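Local structure of acetohydroxyacid synthase small subunit Related (Bacteroides thetaiotaomicron, 2F06) at residues T72-L86 against A107-M121. The protein is of unknown function but probably acts as an amino-acid-sensing regulatory protein, with paired ACT domains that bind histidine in the crystal. Numbering follows the deposited sequence. Where two conformers were deposited one is given.
Sequences TDVVGISCPNVPGAL and ANNNVANVVIRPSNM. With HIS (histidine), chain C.
The amide of N81 works in two directions at once: ND2 gives a hydrogen bond to N109 O (3.0 Å), nearly in line with that carbonyl, while OD1 accepts one from the amino N of bound histidine (2.7 Å). With CG anti to the backbone N (chi1 -175°), the amide lies against A107 CB. Both amide atoms also bond to a second subunit, OD1 to its N33 and ND2 to its C-terminal L144. The ligand's ring rests on A112, CB to ND1 3.4 Å, and its carboxylate OXT takes the L86 backbone N. From here strands 72-80 and 111-118 run antiparallel, joined by paired backbone bonds at C79-A112, I77-V114 and V75-I116; I77 CG1 packs beside V114 CB. At the far end R117, bent at chi2 (52°), brings NH1 to D73 O (2.7 Å), and T72 CG2 covers one guanidinium face near its rim. Were R117 an alanine, D73 O would probably lose this donor and the T72 methyl its guanidinium neighbour. Selenomethionine M121 sets SE against V75 CB (3.8 Å). The strand pair, with the turn into helix 85-95 holding the amino acid at a subunit interface, is characteristic of ligand-binding ACT domains.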
ATOM      1  N   THR A  72       6.620  12.362  -9.958  1.00 24.34           N
ATOM      2  CA  THR A  72       5.172  12.345 -10.269  1.00 25.33           C
ATOM      3  C   THR A  72       4.689  13.784 -10.256  1.00 23.06           C
ATOM      4  O   THR A  72       5.205  14.575  -9.475  1.00 21.29           O
ATOM      5  CB  THR A  72       4.402  11.553  -9.168  1.00 25.58           C
ATOM      6  OG1 THR A  72       4.968  10.258  -9.076  1.00 30.24           O
ATOM      7  CG2 THR A  72       2.829  11.419  -9.445  1.00 25.58           C
ATOM      8  N   ASP A  73       3.697  14.103 -11.098  1.00 23.24           N
ATOM      9  CA  ASP A  73       3.058  15.429 -11.130  1.00 21.29           C
ATOM     10  C   ASP A  73       2.031  15.367 -10.019  1.00 20.56           C
ATOM     11  O   ASP A  73       1.312  14.390  -9.902  1.00 20.15           O
ATOM     12  CB  ASP A  73       2.301  15.714 -12.438  1.00 21.58           C
ATOM     13  CG  ASP A  73       3.167  15.634 -13.693  1.00 25.65           C
ATOM     14  OD1 ASP A  73       4.377  15.957 -13.619  1.00 25.49           O
ATOM     15  OD2 ASP A  73       2.604  15.210 -14.779  1.00 32.79           O
ATOM     16  N   VAL A  74       1.998  16.402  -9.202  1.00 20.42           N
ATOM     17  CA  VAL A  74       0.958  16.675  -8.218  1.00 21.08           C
ATOM     18  C   VAL A  74       0.683  18.210  -8.268  1.00 21.06           C
ATOM     19  O   VAL A  74       1.410  18.993  -8.942  1.00 19.08           O
ATOM     20  CB  VAL A  74       1.477  16.330  -6.777  1.00 20.89           C
ATOM     21  CG1 VAL A  74       1.762  14.801  -6.677  1.00 19.51           C
ATOM     22  CG2 VAL A  74       2.750  17.163  -6.437  1.00 19.59           C
ATOM     23  N   VAL A  75      -0.372  18.622  -7.569  1.00 21.84           N
ATOM     24  CA  VAL A  75      -0.773  20.064  -7.503  1.00 22.39           C
ATOM     25  C   VAL A  75      -1.001  20.382  -6.020  1.00 23.34           C
ATOM     26  O   VAL A  75      -1.507  19.537  -5.245  1.00 21.92           O
ATOM     27  CB  VAL A  75      -1.989  20.361  -8.482  1.00 23.82           C
ATOM     28  CG1 VAL A  75      -3.239  19.558  -8.124  1.00 23.35           C
ATOM     29  CG2 VAL A  75      -2.372  21.851  -8.547  1.00 21.83           C
ATOM     30  N   GLY A  76      -0.519  21.550  -5.596  1.00 23.95           N
ATOM     31  CA  GLY A  76      -0.688  22.045  -4.241  1.00 22.74           C
ATOM     32  C   GLY A  76      -1.815  23.056  -4.193  1.00 23.44           C
ATOM     33  O   GLY A  76      -1.969  23.832  -5.110  1.00 22.37           O
ATOM     34  N   ILE A  77      -2.649  23.012  -3.149  1.00 23.32           N
ATOM     35  CA  ILE A  77      -3.683  24.006  -2.932  1.00 23.46           C
ATOM     36  C   ILE A  77      -3.628  24.459  -1.476  1.00 24.98           C
ATOM     37  O   ILE A  77      -3.053  23.773  -0.606  1.00 23.33           O
ATOM     38  CB  ILE A  77      -5.140  23.518  -3.229  1.00 23.94           C
ATOM     39  CG1 ILE A  77      -5.540  22.396  -2.324  1.00 25.22           C
ATOM     40  CG2 ILE A  77      -5.347  23.042  -4.661  1.00 25.68           C
ATOM     41  CD1 ILE A  77      -6.965  22.524  -1.935  1.00 28.39           C
ATOM     42  N   SER A  78      -4.221  25.614  -1.234  1.00 24.44           N
ATOM     43  CA  SER A  78      -4.340  26.149   0.085  1.00 26.00           C
ATOM     44  C   SER A  78      -5.819  26.409   0.322  1.00 25.39           C
ATOM     45  O   SER A  78      -6.538  26.864  -0.591  1.00 25.66           O
ATOM     46  CB  SER A  78      -3.567  27.480   0.145  1.00 26.61           C
ATOM     47  OG  SER A  78      -3.699  28.074   1.416  1.00 31.50           O
ATOM     48  N   CYS A  79      -6.305  26.093   1.509  1.00 23.97           N
ATOM     49  CA  CYS A  79      -7.673  26.494   1.848  1.00 24.38           C
ATOM     50  C   CYS A  79      -7.737  26.967   3.288  1.00 22.57           C
ATOM     51  O   CYS A  79      -6.767  26.875   3.997  1.00 22.41           O
ATOM     52  CB  CYS A  79      -8.657  25.345   1.620  1.00 25.28           C
ATOM     53  SG  CYS A  79      -8.240  23.873   2.537  1.00 27.14           S
ATOM     54  N   PRO A  80      -8.853  27.551   3.698  1.00 22.47           N
ATOM     55  CA  PRO A  80      -8.929  27.883   5.139  1.00 21.57           C
ATOM     56  C   PRO A  80      -8.790  26.689   6.111  1.00 22.85           C
ATOM     57  O   PRO A  80      -9.183  25.547   5.801  1.00 22.32           O
ATOM     58  CB  PRO A  80     -10.276  28.633   5.249  1.00 21.30           C
ATOM     59  CG  PRO A  80     -10.405  29.287   3.888  1.00 19.33           C
ATOM     60  CD  PRO A  80      -9.967  28.176   2.944  1.00 20.31           C
ATOM     61  N   ASN A  81      -8.176  26.975   7.265  1.00 21.76           N
ATOM     62  CA  ASN A  81      -8.019  25.968   8.295  1.00 21.23           C
ATOM     63  C   ASN A  81      -9.236  25.999   9.187  1.00 21.15           C
ATOM     64  O   ASN A  81      -9.137  26.305  10.378  1.00 21.28           O
ATOM     65  CB  ASN A  81      -6.721  26.141   9.120  1.00 20.25           C
ATOM     66  CG  ASN A  81      -6.505  24.991  10.115  1.00 20.98           C
ATOM     67  OD1 ASN A  81      -6.978  23.889   9.883  1.00 19.18           O
ATOM     68  ND2 ASN A  81      -5.815  25.258  11.232  1.00 19.43           N
ATOM     69  N   VAL A  82     -10.370  25.649   8.598  1.00 20.89           N
ATOM     70  CA  VAL A  82     -11.644  25.567   9.324  1.00 20.70           C
ATOM     71  C   VAL A  82     -12.369  24.293   8.875  1.00 20.19           C
ATOM     72  O   VAL A  82     -12.046  23.776   7.812  1.00 19.43           O
ATOM     73  CB  VAL A  82     -12.527  26.888   9.252  1.00 21.26           C
ATOM     74  CG1 VAL A  82     -11.719  28.140   9.637  1.00 20.71           C
ATOM     75  CG2 VAL A  82     -13.265  27.087   7.889  1.00 20.89           C
ATOM     76  N   PRO A  83     -13.273  23.732   9.722  1.00 20.74           N
ATOM     77  CA  PRO A  83     -14.069  22.565   9.367  1.00 20.25           C
ATOM     78  C   PRO A  83     -14.820  22.734   8.045  1.00 20.64           C
ATOM     79  O   PRO A  83     -15.413  23.798   7.800  1.00 19.17           O
ATOM     80  CB  PRO A  83     -15.037  22.475  10.550  1.00 20.66           C
ATOM     81  CG  PRO A  83     -14.115  22.816  11.693  1.00 18.38           C
ATOM     82  CD  PRO A  83     -13.542  24.096  11.129  1.00 20.15           C
ATOM     83  N   GLY A  84     -14.765  21.697   7.209  1.00 20.20           N
ATOM     84  CA  GLY A  84     -15.541  21.676   5.962  1.00 22.67           C
ATOM     85  C   GLY A  84     -14.883  22.351   4.768  1.00 23.18           C
ATOM     86  O   GLY A  84     -15.453  22.389   3.667  1.00 24.02           O
ATOM     87  N   ALA A  85     -13.684  22.885   4.995  1.00 22.85           N
ATOM     88  CA  ALA A  85     -13.028  23.703   4.021  1.00 23.79           C
ATOM     89  C   ALA A  85     -12.520  22.791   2.922  1.00 23.98           C
ATOM     90  O   ALA A  85     -12.786  23.037   1.751  1.00 24.41           O
ATOM     91  CB  ALA A  85     -11.910  24.460   4.664  1.00 23.94           C
ATOM     92  N   LEU A  86     -11.818  21.719   3.310  1.00 24.35           N
ATOM     93  CA  LEU A  86     -11.355  20.707   2.357  1.00 24.69           C
ATOM     94  C   LEU A  86     -12.531  20.003   1.662  1.00 24.06           C
ATOM     95  O   LEU A  86     -12.459  19.735   0.467  1.00 23.09           O
ATOM     96  CB  LEU A  86     -10.451  19.672   3.043  1.00 25.12           C
ATOM     97  CG  LEU A  86      -9.811  18.597   2.148  1.00 27.30           C
ATOM     98  CD1 LEU A  86      -9.039  19.177   0.907  1.00 28.09           C
ATOM     99  CD2 LEU A  86      -8.914  17.698   2.989  1.00 25.02           C
ATOM    100  N   ALA A 107      -2.488  21.425   8.469  1.00 23.63           N
ATOM    101  CA  ALA A 107      -2.832  22.793   8.806  1.00 26.17           C
ATOM    102  C   ALA A 107      -1.570  23.615   9.098  1.00 27.02           C
ATOM    103  O   ALA A 107      -0.707  23.194   9.849  1.00 27.60           O
ATOM    104  CB  ALA A 107      -3.777  22.825  10.019  1.00 25.70           C
ATOM    105  N   ASN A 108      -1.505  24.802   8.500  1.00 28.79           N
ATOM    106  CA  ASN A 108      -0.435  25.785   8.708  1.00 29.99           C
ATOM    107  C   ASN A 108      -1.094  27.104   9.181  1.00 29.34           C
ATOM    108  O   ASN A 108      -1.557  27.952   8.395  1.00 29.86           O
ATOM    109  CB  ASN A 108       0.430  25.882   7.423  1.00 30.82           C
ATOM    110  CG  ASN A 108       1.206  27.180   7.304  1.00 34.87           C
ATOM    111  OD1 ASN A 108       0.751  28.130   6.649  1.00 41.74           O
ATOM    112  ND2 ASN A 108       2.386  27.231   7.900  1.00 38.78           N
ATOM    113  N   ASN A 109      -1.133  27.232  10.510  1.00 29.23           N
ATOM    114  CA  ASN A 109      -1.836  28.291  11.204  0.50 28.07           C
ATOM    115  C   ASN A 109      -3.270  28.503  10.692  1.00 27.84           C
ATOM    116  O   ASN A 109      -4.141  27.686  10.953  1.00 28.42           O
ATOM    117  CB  ASN A 109      -1.008  29.581  11.196  0.50 27.96           C
ATOM    118  CG  ASN A 109       0.094  29.556  12.214  0.50 27.60           C
ATOM    119  OD1 ASN A 109      -0.017  30.187  13.267  0.50 28.47           O
ATOM    120  ND2 ASN A 109       1.155  28.803  11.936  0.50 26.98           N
ATOM    121  N   ASN A 110      -3.502  29.593   9.964  1.00 25.79           N
ATOM    122  CA  ASN A 110      -4.807  29.951   9.483  1.00 24.23           C
ATOM    123  C   ASN A 110      -5.239  29.294   8.153  1.00 23.30           C
ATOM    124  O   ASN A 110      -6.400  29.420   7.724  1.00 23.04           O
ATOM    125  CB  ASN A 110      -4.862  31.478   9.367  1.00 24.74           C
ATOM    126  CG  ASN A 110      -4.720  32.195  10.720  1.00 26.48           C
ATOM    127  OD1 ASN A 110      -4.343  33.366  10.758  1.00 32.32           O
ATOM    128  ND2 ASN A 110      -5.024  31.510  11.823  1.00 24.69           N
ATOM    129  N   VAL A 111      -4.302  28.669   7.444  1.00 22.84           N
ATOM    130  CA  VAL A 111      -4.657  27.944   6.209  1.00 23.38           C
ATOM    131  C   VAL A 111      -4.206  26.494   6.317  1.00 23.62           C
ATOM    132  O   VAL A 111      -3.659  26.068   7.319  1.00 24.64           O
ATOM    133  CB  VAL A 111      -4.040  28.588   4.923  1.00 22.13           C
ATOM    134  CG1 VAL A 111      -4.532  30.028   4.695  1.00 25.19           C
ATOM    135  CG2 VAL A 111      -2.539  28.522   4.983  1.00 23.94           C
ATOM    136  N   ALA A 112      -4.407  25.733   5.267  1.00 24.92           N
ATOM    137  CA  ALA A 112      -3.959  24.365   5.233  1.00 24.91           C
ATOM    138  C   ALA A 112      -3.411  24.168   3.848  1.00 25.70           C
ATOM    139  O   ALA A 112      -3.939  24.706   2.903  1.00 26.26           O
ATOM    140  CB  ALA A 112      -5.122  23.441   5.485  1.00 24.99           C
ATOM    141  N   ASN A 113      -2.306  23.450   3.742  1.00 27.05           N
ATOM    142  CA  ASN A 113      -1.651  23.173   2.478  1.00 27.78           C
ATOM    143  C   ASN A 113      -1.973  21.742   2.095  1.00 27.48           C
ATOM    144  O   ASN A 113      -1.888  20.849   2.924  1.00 27.97           O
ATOM    145  CB  ASN A 113      -0.128  23.374   2.661  1.00 27.32           C
ATOM    146  CG  ASN A 113       0.220  24.839   2.843  1.00 30.23           C
ATOM    147  OD1 ASN A 113       0.782  25.252   3.875  1.00 35.43           O
ATOM    148  ND2 ASN A 113      -0.171  25.648   1.892  1.00 26.83           N
ATOM    149  N   VAL A 114      -2.362  21.526   0.855  1.00 26.09           N
ATOM    150  CA  VAL A 114      -2.771  20.197   0.433  1.00 26.53           C
ATOM    151  C   VAL A 114      -2.053  19.870  -0.849  1.00 26.13           C
ATOM    152  O   VAL A 114      -2.082  20.659  -1.778  1.00 26.55           O
ATOM    153  CB  VAL A 114      -4.336  20.077   0.182  1.00 27.20           C
ATOM    154  CG1 VAL A 114      -4.733  18.585   0.055  1.00 27.51           C
ATOM    155  CG2 VAL A 114      -5.122  20.791   1.314  1.00 25.07           C
ATOM    156  N   VAL A 115      -1.391  18.718  -0.866  1.00 25.80           N
ATOM    157  CA  VAL A 115      -0.847  18.124  -2.083  1.00 26.07           C
ATOM    158  C   VAL A 115      -1.756  17.030  -2.615  1.00 24.77           C
ATOM    159  O   VAL A 115      -2.105  16.059  -1.912  1.00 23.32           O
ATOM    160  CB  VAL A 115       0.543  17.537  -1.806  1.00 27.29           C
ATOM    161  CG1 VAL A 115       1.035  16.661  -2.995  1.00 29.71           C
ATOM    162  CG2 VAL A 115       1.522  18.651  -1.465  1.00 26.19           C
ATOM    163  N   ILE A 116      -2.118  17.189  -3.880  1.00 24.29           N
ATOM    164  CA  ILE A 116      -3.031  16.300  -4.545  1.00 23.68           C
ATOM    165  C   ILE A 116      -2.465  15.615  -5.733  1.00 23.15           C
ATOM    166  O   ILE A 116      -1.923  16.276  -6.628  1.00 22.60           O
ATOM    167  CB  ILE A 116      -4.193  17.111  -5.181  1.00 23.81           C
ATOM    168  CG1 ILE A 116      -4.869  17.970  -4.139  1.00 29.21           C
ATOM    169  CG2 ILE A 116      -5.245  16.167  -5.714  1.00 19.82           C
ATOM    170  CD1 ILE A 116      -5.663  17.147  -3.164  1.00 36.25           C
ATOM    171  N   ARG A 117      -2.703  14.315  -5.826  1.00 23.43           N
ATOM    172  CA  ARG A 117      -2.506  13.555  -7.097  1.00 22.88           C
ATOM    173  C   ARG A 117      -3.915  13.163  -7.601  1.00 24.40           C
ATOM    174  O   ARG A 117      -4.487  12.193  -7.086  1.00 22.02           O
ATOM    175  CB  ARG A 117      -1.712  12.303  -6.845  1.00 23.69           C
ATOM    176  CG  ARG A 117      -1.568  11.371  -8.017  1.00 30.49           C
ATOM    177  CD  ARG A 117      -1.065  12.120  -9.234  1.00 42.03           C
ATOM    178  NE  ARG A 117      -0.971  11.257 -10.433  1.00 50.92           N
ATOM    179  CZ  ARG A 117      -0.405  11.614 -11.598  1.00 50.60           C
ATOM    180  NH1 ARG A 117       0.112  12.832 -11.772  1.00 49.22           N
ATOM    181  NH2 ARG A 117      -0.370  10.746 -12.605  1.00 49.89           N
ATOM    182  N   PRO A 118      -4.457  13.944  -8.568  1.00 24.19           N
ATOM    183  CA  PRO A 118      -5.767  13.775  -9.115  1.00 27.16           C
ATOM    184  C   PRO A 118      -5.837  12.701 -10.201  1.00 28.99           C
ATOM    185  O   PRO A 118      -4.817  12.317 -10.781  1.00 29.58           O
ATOM    186  CB  PRO A 118      -6.073  15.162  -9.709  1.00 27.36           C
ATOM    187  CG  PRO A 118      -4.760  15.694 -10.153  1.00 24.05           C
ATOM    188  CD  PRO A 118      -3.753  15.108  -9.165  1.00 23.95           C
ATOM    189  N   SER A 119      -7.044  12.210 -10.444  1.00 29.55           N
ATOM    190  CA  SER A 119      -7.294  11.292 -11.525  1.00 30.93           C
ATOM    191  C   SER A 119      -6.948  11.900 -12.915  1.00 30.51           C
ATOM    192  O   SER A 119      -6.503  11.206 -13.817  1.00 30.75           O
ATOM    193  CB  SER A 119      -8.802  10.946 -11.522  1.00 32.19           C
ATOM    194  OG  SER A 119      -9.605  12.137 -11.573  1.00 31.14           O
ATOM    195  N   ASN A 120      -7.190  13.188 -13.085  1.00 28.89           N
ATOM    196  CA  ASN A 120      -6.910  13.838 -14.346  1.00 28.19           C
ATOM    197  C   ASN A 120      -6.292  15.193 -14.003  1.00 27.42           C
ATOM    198  O   ASN A 120      -6.925  16.027 -13.384  1.00 26.29           O
ATOM    199  CB  ASN A 120      -8.230  13.952 -15.154  1.00 29.03           C
ATOM    200  CG  ASN A 120      -8.036  14.475 -16.571  1.00 29.13           C
ATOM    201  OD1 ASN A 120      -7.374  15.482 -16.811  1.00 27.72           O
ATOM    202  ND2 ASN A 120      -8.693  13.826 -17.510  1.00 31.43           N
HETATM  203  N   MSE A 121      -5.047  15.422 -14.385  1.00 27.07           N
HETATM  204  CA  MSE A 121      -4.432  16.677 -13.961  1.00 26.66           C
HETATM  205  C   MSE A 121      -4.956  17.955 -14.659  1.00 26.28           C
HETATM  206  O   MSE A 121      -5.151  18.978 -13.981  1.00 25.54           O
HETATM  207  CB  MSE A 121      -2.948  16.617 -14.080  1.00 26.51           C
HETATM  208  CG  MSE A 121      -2.322  17.943 -13.634  1.00 29.35           C
HETATM  209 SE   MSE A 121      -2.416  18.324 -11.671  1.00 40.23          SE
HETATM  210  CE  MSE A 121      -1.085  16.891 -11.222  1.00 20.61           C
TER
HETATM  211  N   HIS C 152      -8.716  22.244   8.718  1.00 24.28           N
HETATM  212  CA  HIS C 152      -9.420  22.230   7.386  1.00 24.26           C
HETATM  213  C   HIS C 152     -10.560  21.272   7.198  1.00 24.22           C
HETATM  214  O   HIS C 152     -11.131  20.689   8.117  1.00 23.83           O
HETATM  215  CB  HIS C 152      -8.452  22.074   6.200  1.00 24.07           C
HETATM  216  CG  HIS C 152      -7.559  20.845   6.230  1.00 27.84           C
HETATM  217  ND1 HIS C 152      -6.468  20.722   7.080  1.00 31.56           N
HETATM  218  CD2 HIS C 152      -7.511  19.765   5.408  1.00 25.31           C
HETATM  219  CE1 HIS C 152      -5.832  19.586   6.819  1.00 32.89           C
HETATM  220  NE2 HIS C 152      -6.443  18.992   5.801  1.00 29.05           N
HETATM  221  OXT HIS C 152     -10.938  21.035   6.042  1.00 25.09           O